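Local coordinates for protein Lpg2148(MvcA) (Legionella pneumophila subsp. pneumophila str. Philadelphia 1, PDB 6K11) that is an effector that probably uses a deamidase-type activity to remove ubiquitin from the host conjugating enzyme UBE2N and so regulate it, at residues L160-P174 with I217-I229. Numbering follows the deposited sequence.
Sequences LYFIDKMGNLFNLGP and IFNEQKERFDFWI
The β-hairpin of strands 160-163 and 169-171, closed by a type I turn from D164 to G167, packs against the end of helix 206-220 and the chain leading into strand 228-238; the CA atoms come nearest at L172-F218 and K165-F227. Both segments fall largely within the MvcA insertion domain, and the second runs on into the five-stranded antiparallel sheet. Three T-shaped pairs link four phenylalanines in series. F218 points its edge at a face of F162, CE1 lying 3.6 Å from F162 CG; F162, whose CG is anti to the backbone N (chi1 167°), turns its own edge to the face of F225; and F225 in turn drives its edge into the face of F170, planes 80° apart. L172 fits beside this series, CD1 on F218 and CD2 3.6 Å from F225 CZ. Polar side chains grip the hairpin's outgoing end. Q221 NE2 donates to L172 O (2.9 Å) in the carbonyl plane, on a lone pair, and also to I217 O, which fixes the amide's rotation. R224 NH1 reaches N171 O at 2.9 Å, nearly straight at 174°, while Q221 OE1 accepts from the same NH1. At the turn, water 1 donates to D164 OD2 and accepts from D226 N, and water 2 joins K165 N to D226 O. K165 NZ lies 2.5 Å from W228 O, a doubtfully short hydrogen bond, with D226 OD2 a long salt-bridge partner at 3.6 Å from that NZ.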
ATOM      1  N   LEU A 160      -7.567 -24.685  18.688  1.00 36.87           N
ATOM      2  CA  LEU A 160      -8.408 -23.714  17.991  1.00 34.50           C
ATOM      3  C   LEU A 160      -7.527 -22.494  17.765  1.00 35.72           C
ATOM      4  O   LEU A 160      -7.121 -21.839  18.732  1.00 32.02           O
ATOM      5  CB  LEU A 160      -9.657 -23.361  18.804  1.00 35.53           C
ATOM      6  CG  LEU A 160     -10.607 -22.321  18.198  1.00 33.70           C
ATOM      7  CD1 LEU A 160     -11.245 -22.865  16.908  1.00 34.24           C
ATOM      8  CD2 LEU A 160     -11.678 -21.931  19.189  1.00 35.79           C
ATOM      9  N   TYR A 161      -7.223 -22.200  16.498  1.00 33.51           N
ATOM     10  CA  TYR A 161      -6.255 -21.181  16.122  1.00 33.78           C
ATOM     11  C   TYR A 161      -6.903 -20.095  15.272  1.00 37.07           C
ATOM     12  O   TYR A 161      -7.898 -20.330  14.567  1.00 33.84           O
ATOM     13  CB  TYR A 161      -5.104 -21.780  15.291  1.00 36.58           C
ATOM     14  CG  TYR A 161      -4.051 -22.573  16.030  1.00 41.39           C
ATOM     15  CD1 TYR A 161      -3.344 -22.019  17.104  1.00 41.92           C
ATOM     16  CD2 TYR A 161      -3.707 -23.853  15.607  1.00 41.92           C
ATOM     17  CE1 TYR A 161      -2.360 -22.738  17.751  1.00 43.68           C
ATOM     18  CE2 TYR A 161      -2.733 -24.574  16.245  1.00 43.51           C
ATOM     19  CZ  TYR A 161      -2.060 -24.016  17.313  1.00 45.32           C
ATOM     20  OH  TYR A 161      -1.087 -24.744  17.945  1.00 50.01           O
ATOM     21  N   PHE A 162      -6.307 -18.902  15.326  1.00 33.81           N
ATOM     22  CA  PHE A 162      -6.534 -17.863  14.335  1.00 32.37           C
ATOM     23  C   PHE A 162      -5.171 -17.543  13.747  1.00 37.14           C
ATOM     24  O   PHE A 162      -4.216 -17.307  14.496  1.00 36.91           O
ATOM     25  CB  PHE A 162      -7.193 -16.616  14.951  1.00 31.44           C
ATOM     26  CG  PHE A 162      -7.180 -15.400  14.056  1.00 35.22           C
ATOM     27  CD1 PHE A 162      -7.672 -15.468  12.754  1.00 35.14           C
ATOM     28  CD2 PHE A 162      -6.698 -14.190  14.526  1.00 35.05           C
ATOM     29  CE1 PHE A 162      -7.665 -14.341  11.922  1.00 35.62           C
ATOM     30  CE2 PHE A 162      -6.687 -13.050  13.712  1.00 38.72           C
ATOM     31  CZ  PHE A 162      -7.170 -13.125  12.403  1.00 35.73           C
ATOM     32  N   ILE A 163      -5.062 -17.617  12.417  1.00 36.61           N
ATOM     33  CA  ILE A 163      -3.876 -17.160  11.695  1.00 37.00           C
ATOM     34  C   ILE A 163      -4.214 -15.805  11.103  1.00 38.44           C
ATOM     35  O   ILE A 163      -5.154 -15.702  10.306  1.00 37.13           O
ATOM     36  CB  ILE A 163      -3.467 -18.140  10.585  1.00 39.04           C
ATOM     37  CG1 ILE A 163      -3.124 -19.504  11.159  1.00 38.87           C
ATOM     38  CG2 ILE A 163      -2.292 -17.555   9.771  1.00 40.62           C
ATOM     39  CD1 ILE A 163      -2.694 -20.508  10.108  1.00 46.72           C
ATOM     40  N   ASP A 164      -3.468 -14.762  11.484  1.00 37.92           N
ATOM     41  CA  ASP A 164      -3.837 -13.428  11.050  1.00 37.02           C
ATOM     42  C   ASP A 164      -3.224 -13.100   9.681  1.00 39.71           C
ATOM     43  O   ASP A 164      -2.593 -13.940   9.031  1.00 39.65           O
ATOM     44  CB  ASP A 164      -3.476 -12.393  12.124  1.00 38.91           C
ATOM     45  CG  ASP A 164      -1.986 -12.027  12.171  1.00 42.64           C
ATOM     46  OD1 ASP A 164      -1.123 -12.686  11.536  1.00 42.19           O
ATOM     47  OD2 ASP A 164      -1.677 -11.073  12.919  1.00 41.23           O
ATOM     48  N   LYS A 165      -3.449 -11.855   9.239  1.00 41.51           N
ATOM     49  CA  LYS A 165      -3.012 -11.392   7.919  1.00 44.47           C
ATOM     50  C   LYS A 165      -1.514 -11.605   7.702  1.00 48.69           C
ATOM     51  O   LYS A 165      -1.085 -11.926   6.589  1.00 51.57           O
ATOM     52  CB  LYS A 165      -3.379  -9.909   7.741  1.00 46.32           C
ATOM     53  CG  LYS A 165      -2.503  -8.951   8.539  1.00 49.73           C
ATOM     54  CD  LYS A 165      -3.117  -7.568   8.742  1.00 54.05           C
ATOM     55  CE  LYS A 165      -2.537  -6.927   9.999  1.00 50.49           C
ATOM     56  NZ  LYS A 165      -2.466  -5.452   9.958  1.00 57.46           N
ATOM     57  N   MET A 166      -0.707 -11.445   8.750  1.00 44.41           N
ATOM     58  CA  MET A 166       0.739 -11.612   8.649  1.00 46.73           C
ATOM     59  C   MET A 166       1.193 -13.050   8.844  1.00 48.72           C
ATOM     60  O   MET A 166       2.386 -13.334   8.702  1.00 49.21           O
ATOM     61  CB  MET A 166       1.434 -10.708   9.662  1.00 44.92           C
ATOM     62  CG  MET A 166       0.942  -9.268   9.613  1.00 52.38           C
ATOM     63  SD  MET A 166       1.696  -8.320   8.271  1.00 59.25           S
ATOM     64  CE  MET A 166       0.659  -8.657   6.848  1.00 54.39           C
ATOM     65  N   GLY A 167       0.279 -13.964   9.155  1.00 47.74           N
ATOM     66  CA  GLY A 167       0.657 -15.330   9.451  1.00 45.39           C
ATOM     67  C   GLY A 167       0.972 -15.607  10.905  1.00 42.19           C
ATOM     68  O   GLY A 167       1.475 -16.690  11.213  1.00 45.83           O
ATOM     69  N   ASN A 168       0.716 -14.658  11.801  1.00 43.54           N
ATOM     70  CA  ASN A 168       0.859 -14.896  13.232  1.00 41.37           C
ATOM     71  C   ASN A 168      -0.179 -15.906  13.704  1.00 41.90           C
ATOM     72  O   ASN A 168      -1.360 -15.809  13.360  1.00 39.54           O
ATOM     73  CB  ASN A 168       0.674 -13.597  14.012  1.00 41.23           C
ATOM     74  CG  ASN A 168       1.735 -12.556  13.692  1.00 47.65           C
ATOM     75  OD1 ASN A 168       2.937 -12.845  13.706  1.00 43.83           O
ATOM     76  ND2 ASN A 168       1.291 -11.324  13.423  1.00 46.67           N
ATOM     77  N   LEU A 169       0.254 -16.856  14.532  1.00 42.63           N
ATOM     78  CA  LEU A 169      -0.596 -17.963  14.962  1.00 37.88           C
ATOM     79  C   LEU A 169      -1.070 -17.700  16.386  1.00 39.43           C
ATOM     80  O   LEU A 169      -0.263 -17.677  17.322  1.00 37.49           O
ATOM     81  CB  LEU A 169       0.173 -19.278  14.859  1.00 41.64           C
ATOM     82  CG  LEU A 169      -0.508 -20.583  15.242  1.00 42.60           C
ATOM     83  CD1 LEU A 169      -1.524 -20.970  14.187  1.00 41.32           C
ATOM     84  CD2 LEU A 169       0.542 -21.677  15.403  1.00 40.66           C
ATOM     85  N   PHE A 170      -2.377 -17.506  16.557  1.00 36.99           N
ATOM     86  CA  PHE A 170      -2.956 -17.198  17.857  1.00 32.31           C
ATOM     87  C   PHE A 170      -3.740 -18.406  18.340  1.00 37.69           C
ATOM     88  O   PHE A 170      -4.707 -18.820  17.686  1.00 35.54           O
ATOM     89  CB  PHE A 170      -3.873 -15.977  17.795  1.00 32.68           C
ATOM     90  CG  PHE A 170      -3.162 -14.685  17.483  1.00 36.36           C
ATOM     91  CD1 PHE A 170      -2.971 -14.292  16.167  1.00 37.51           C
ATOM     92  CD2 PHE A 170      -2.715 -13.853  18.505  1.00 35.83           C
ATOM     93  CE1 PHE A 170      -2.324 -13.101  15.871  1.00 38.03           C
ATOM     94  CE2 PHE A 170      -2.056 -12.655  18.219  1.00 35.68           C
ATOM     95  CZ  PHE A 170      -1.876 -12.279  16.888  1.00 40.19           C
ATOM     96  N   ASN A 171      -3.332 -18.961  19.481  1.00 35.45           N
ATOM     97  CA  ASN A 171      -4.131 -19.973  20.161  1.00 33.18           C
ATOM     98  C   ASN A 171      -5.304 -19.268  20.833  1.00 30.35           C
ATOM     99  O   ASN A 171      -5.108 -18.334  21.623  1.00 34.13           O
ATOM    100  CB  ASN A 171      -3.283 -20.748  21.182  1.00 35.27           C
ATOM    101  CG  ASN A 171      -4.011 -21.965  21.750  1.00 33.58           C
ATOM    102  OD1 ASN A 171      -5.206 -21.896  22.074  1.00 31.97           O
ATOM    103  ND2 ASN A 171      -3.292 -23.075  21.888  1.00 38.31           N
ATOM    104  N   LEU A 172      -6.521 -19.686  20.497  1.00 31.19           N
ATOM    105  CA  LEU A 172      -7.711 -18.990  20.967  1.00 33.52           C
ATOM    106  C   LEU A 172      -8.160 -19.436  22.365  1.00 31.46           C
ATOM    107  O   LEU A 172      -9.109 -18.853  22.899  1.00 34.41           O
ATOM    108  CB  LEU A 172      -8.858 -19.165  19.965  1.00 32.50           C
ATOM    109  CG  LEU A 172      -8.679 -18.445  18.623  1.00 32.53           C
ATOM    110  CD1 LEU A 172     -10.001 -18.439  17.831  1.00 32.10           C
ATOM    111  CD2 LEU A 172      -8.183 -17.010  18.854  1.00 28.59           C
ATOM    112  N   GLY A 173      -7.497 -20.412  22.985  1.00 35.93           N
ATOM    113  CA  GLY A 173      -7.733 -20.667  24.395  1.00 34.69           C
ATOM    114  C   GLY A 173      -8.162 -22.062  24.821  1.00 37.71           C
ATOM    115  O   GLY A 173      -7.634 -22.607  25.797  1.00 36.61           O
ATOM    116  N   PRO A 174      -9.153 -22.655  24.147  1.00 41.24           N
ATOM    117  CA  PRO A 174      -9.691 -23.949  24.611  1.00 39.19           C
ATOM    118  C   PRO A 174      -8.644 -25.057  24.652  1.00 41.18           C
ATOM    119  O   PRO A 174      -7.772 -25.145  23.789  1.00 39.58           O
ATOM    120  CB  PRO A 174     -10.784 -24.261  23.582  1.00 39.17           C
ATOM    121  CG  PRO A 174     -11.235 -22.929  23.100  1.00 37.24           C
ATOM    122  CD  PRO A 174      -9.968 -22.095  23.052  1.00 40.52           C
ATOM    123  N   ILE A 217     -16.121 -17.207  21.387  1.00 37.22           N
ATOM    124  CA  ILE A 217     -14.763 -17.308  21.929  1.00 35.12           C
ATOM    125  C   ILE A 217     -13.855 -16.295  21.239  1.00 38.29           C
ATOM    126  O   ILE A 217     -13.095 -15.562  21.885  1.00 36.07           O
ATOM    127  CB  ILE A 217     -14.238 -18.749  21.765  1.00 37.93           C
ATOM    128  CG1 ILE A 217     -14.911 -19.704  22.768  1.00 39.23           C
ATOM    129  CG2 ILE A 217     -12.720 -18.833  21.907  1.00 36.91           C
ATOM    130  CD1 ILE A 217     -14.694 -21.173  22.440  1.00 37.34           C
ATOM    131  N   PHE A 218     -13.959 -16.219  19.910  1.00 36.25           N
ATOM    132  CA  PHE A 218     -13.151 -15.289  19.123  1.00 36.87           C
ATOM    133  C   PHE A 218     -13.495 -13.840  19.441  1.00 37.85           C
ATOM    134  O   PHE A 218     -12.599 -13.025  19.695  1.00 37.71           O
ATOM    135  CB  PHE A 218     -13.349 -15.572  17.636  1.00 36.65           C
ATOM    136  CG  PHE A 218     -12.416 -14.805  16.735  1.00 37.17           C
ATOM    137  CD1 PHE A 218     -11.072 -15.141  16.662  1.00 36.05           C
ATOM    138  CD2 PHE A 218     -12.889 -13.769  15.948  1.00 41.72           C
ATOM    139  CE1 PHE A 218     -10.218 -14.438  15.818  1.00 39.25           C
ATOM    140  CE2 PHE A 218     -12.041 -13.067  15.109  1.00 41.53           C
ATOM    141  CZ  PHE A 218     -10.709 -13.408  15.042  1.00 39.02           C
ATOM    142  N   ASN A 219     -14.789 -13.496  19.420  1.00 39.47           N
ATOM    143  CA  ASN A 219     -15.200 -12.114  19.680  1.00 39.43           C
ATOM    144  C   ASN A 219     -14.765 -11.641  21.060  1.00 45.49           C
ATOM    145  O   ASN A 219     -14.485 -10.446  21.253  1.00 40.98           O
ATOM    146  CB  ASN A 219     -16.721 -11.960  19.562  1.00 42.54           C
ATOM    147  CG  ASN A 219     -17.228 -12.144  18.150  1.00 49.41           C
ATOM    148  OD1 ASN A 219     -16.451 -12.161  17.201  1.00 49.02           O
ATOM    149  ND2 ASN A 219     -18.547 -12.279  18.002  1.00 48.93           N
ATOM    150  N   GLU A 220     -14.715 -12.557  22.030  1.00 41.21           N
ATOM    151  CA  GLU A 220     -14.378 -12.196  23.403  1.00 45.68           C
ATOM    152  C   GLU A 220     -12.953 -11.670  23.535  1.00 46.25           C
ATOM    153  O   GLU A 220     -12.668 -10.894  24.453  1.00 45.78           O
ATOM    154  CB  GLU A 220     -14.548 -13.412  24.320  1.00 47.00           C
ATOM    155  CG  GLU A 220     -15.981 -13.745  24.681  1.00 55.63           C
ATOM    156  CD  GLU A 220     -16.378 -13.214  26.053  1.00 69.44           C
ATOM    157  OE1 GLU A 220     -17.259 -12.325  26.114  1.00 74.07           O
ATOM    158  OE2 GLU A 220     -15.807 -13.687  27.064  1.00 69.52           O
ATOM    159  N   GLN A 221     -12.037 -12.103  22.664  1.00 40.99           N
ATOM    160  CA  GLN A 221     -10.632 -11.724  22.758  1.00 41.30           C
ATOM    161  C   GLN A 221     -10.165 -10.889  21.566  1.00 41.20           C
ATOM    162  O   GLN A 221      -8.959 -10.842  21.287  1.00 37.18           O
ATOM    163  CB  GLN A 221      -9.771 -12.977  22.894  1.00 41.04           C
ATOM    164  CG  GLN A 221      -9.941 -13.971  21.749  1.00 37.38           C
ATOM    165  CD  GLN A 221      -9.373 -15.334  22.092  1.00 35.19           C
ATOM    166  OE1 GLN A 221      -8.173 -15.482  22.315  1.00 37.20           O
ATOM    167  NE2 GLN A 221     -10.238 -16.341  22.139  1.00 36.36           N
ATOM    168  N   LYS A 222     -11.090 -10.209  20.882  1.00 38.99           N
ATOM    169  CA  LYS A 222     -10.783  -9.517  19.627  1.00 41.28           C
ATOM    170  C   LYS A 222      -9.710  -8.446  19.786  1.00 42.17           C
ATOM    171  O   LYS A 222      -9.036  -8.106  18.805  1.00 38.76           O
ATOM    172  CB  LYS A 222     -12.059  -8.863  19.064  1.00 40.59           C
ATOM    173  CG  LYS A 222     -12.838  -9.737  18.085  1.00 49.06           C
ATOM    174  CD  LYS A 222     -13.887  -8.913  17.308  1.00 45.45           C
ATOM    175  CE  LYS A 222     -14.785  -9.801  16.447  1.00 52.37           C
ATOM    176  NZ  LYS A 222     -14.700  -9.569  14.966  1.00 59.62           N
ATOM    177  N   GLU A 223      -9.543  -7.901  20.990  1.00 39.61           N
ATOM    178  CA  GLU A 223      -8.525  -6.882  21.192  1.00 43.45           C
ATOM    179  C   GLU A 223      -7.113  -7.448  21.150  1.00 40.82           C
ATOM    180  O   GLU A 223      -6.157  -6.668  21.190  1.00 39.12           O
ATOM    181  CB  GLU A 223      -8.779  -6.140  22.510  1.00 43.06           C
ATOM    182  CG  GLU A 223      -8.456  -6.928  23.774  1.00 51.13           C
ATOM    183  CD  GLU A 223      -9.288  -8.215  23.967  1.00 54.69           C
ATOM    184  OE1 GLU A 223      -8.864  -9.054  24.802  1.00 59.67           O
ATOM    185  OE2 GLU A 223     -10.367  -8.376  23.327  1.00 56.32           O
ATOM    186  N   ARG A 224      -6.947  -8.770  21.048  1.00 38.49           N
ATOM    187  CA  ARG A 224      -5.620  -9.335  20.804  1.00 36.59           C
ATOM    188  C   ARG A 224      -5.150  -9.125  19.368  1.00 37.52           C
ATOM    189  O   ARG A 224      -3.951  -9.241  19.093  1.00 36.99           O
ATOM    190  CB  ARG A 224      -5.600 -10.840  21.065  1.00 37.05           C
ATOM    191  CG  ARG A 224      -5.844 -11.280  22.491  1.00 36.43           C
ATOM    192  CD  ARG A 224      -5.880 -12.814  22.546  1.00 34.08           C
ATOM    193  NE  ARG A 224      -4.572 -13.447  22.351  1.00 33.89           N
ATOM    194  CZ  ARG A 224      -4.418 -14.743  22.093  1.00 34.63           C
ATOM    195  NH1 ARG A 224      -5.485 -15.523  22.011  1.00 33.62           N
ATOM    196  NH2 ARG A 224      -3.213 -15.271  21.931  1.00 32.04           N
ATOM    197  N   PHE A 225      -6.062  -8.866  18.446  1.00 33.46           N
ATOM    198  CA  PHE A 225      -5.753  -8.933  17.027  1.00 36.78           C
ATOM    199  C   PHE A 225      -5.895  -7.568  16.376  1.00 37.93           C
ATOM    200  O   PHE A 225      -6.547  -6.664  16.905  1.00 39.19           O
ATOM    201  CB  PHE A 225      -6.679  -9.910  16.307  1.00 36.92           C
ATOM    202  CG  PHE A 225      -6.977 -11.144  17.098  1.00 36.79           C
ATOM    203  CD1 PHE A 225      -5.953 -11.986  17.493  1.00 36.62           C
ATOM    204  CD2 PHE A 225      -8.283 -11.473  17.421  1.00 37.98           C
ATOM    205  CE1 PHE A 225      -6.226 -13.138  18.205  1.00 35.53           C
ATOM    206  CE2 PHE A 225      -8.559 -12.613  18.144  1.00 38.17           C
ATOM    207  CZ  PHE A 225      -7.529 -13.446  18.535  1.00 36.51           C
ATOM    208  N   ASP A 226      -5.291  -7.450  15.196  1.00 36.10           N
ATOM    209  CA  ASP A 226      -5.397  -6.261  14.351  1.00 41.78           C
ATOM    210  C   ASP A 226      -5.985  -6.736  13.029  1.00 36.80           C
ATOM    211  O   ASP A 226      -5.321  -7.452  12.274  1.00 42.44           O
ATOM    212  CB  ASP A 226      -4.024  -5.591  14.175  1.00 42.55           C
ATOM    213  CG  ASP A 226      -4.081  -4.290  13.347  1.00 43.50           C
ATOM    214  OD1 ASP A 226      -5.177  -3.830  12.961  1.00 39.71           O
ATOM    215  OD2 ASP A 226      -2.996  -3.728  13.090  1.00 50.43           O
ATOM    216  N   PHE A 227      -7.259  -6.422  12.792  1.00 39.16           N
ATOM    217  CA  PHE A 227      -7.917  -6.814  11.547  1.00 38.47           C
ATOM    218  C   PHE A 227      -7.695  -5.812  10.415  1.00 41.73           C
ATOM    219  O   PHE A 227      -8.141  -6.062   9.287  1.00 39.32           O
ATOM    220  CB  PHE A 227      -9.418  -6.966  11.765  1.00 38.34           C
ATOM    221  CG  PHE A 227      -9.779  -7.984  12.806  1.00 40.32           C
ATOM    222  CD1 PHE A 227      -9.096  -9.188  12.882  1.00 36.69           C
ATOM    223  CD2 PHE A 227     -10.818  -7.739  13.695  1.00 43.88           C
ATOM    224  CE1 PHE A 227      -9.440 -10.131  13.838  1.00 41.81           C
ATOM    225  CE2 PHE A 227     -11.171  -8.682  14.656  1.00 44.15           C
ATOM    226  CZ  PHE A 227     -10.480  -9.873  14.728  1.00 38.81           C
ATOM    227  N   TRP A 228      -7.045  -4.691  10.689  1.00 38.30           N
ATOM    228  CA  TRP A 228      -6.861  -3.666   9.670  1.00 44.04           C
ATOM    229  C   TRP A 228      -5.643  -3.986   8.808  1.00 42.95           C
ATOM    230  O   TRP A 228      -4.623  -4.481   9.303  1.00 41.44           O
ATOM    231  CB  TRP A 228      -6.704  -2.297  10.325  1.00 43.76           C
ATOM    232  CG  TRP A 228      -7.947  -1.832  11.045  1.00 45.88           C
ATOM    233  CD1 TRP A 228      -8.267  -2.041  12.362  1.00 45.57           C
ATOM    234  CD2 TRP A 228      -9.034  -1.077  10.483  1.00 43.97           C
ATOM    235  NE1 TRP A 228      -9.479  -1.451  12.655  1.00 44.96           N
ATOM    236  CE2 TRP A 228      -9.972  -0.858  11.518  1.00 45.90           C
ATOM    237  CE3 TRP A 228      -9.302  -0.564   9.207  1.00 41.51           C
ATOM    238  CZ2 TRP A 228     -11.158  -0.151  11.313  1.00 42.30           C
ATOM    239  CZ3 TRP A 228     -10.483   0.138   9.003  1.00 39.27           C
ATOM    240  CH2 TRP A 228     -11.397   0.337  10.053  1.00 44.43           C
ATOM    241  N   ILE A 229      -5.759  -3.729   7.507  1.00 41.02           N
ATOM    242  CA  ILE A 229      -4.663  -3.973   6.572  1.00 41.92           C
ATOM    243  C   ILE A 229      -4.552  -2.790   5.610  1.00 41.61           C
ATOM    244  O   ILE A 229      -5.563  -2.187   5.236  1.00 34.28           O
ATOM    245  CB  ILE A 229      -4.864  -5.306   5.820  1.00 39.09           C
ATOM    246  CG1 ILE A 229      -3.704  -5.599   4.874  1.00 43.13           C
ATOM    247  CG2 ILE A 229      -6.176  -5.319   5.071  1.00 43.63           C
ATOM    248  CD1 ILE A 229      -3.829  -6.953   4.212  1.00 49.36           C
TER
HETATM  249  O   HOH W   1      -3.464  -9.487  14.433  1.00 44.66           O
HETATM  250  O   HOH W   2      -5.155 -10.042  10.570  1.00 41.90           O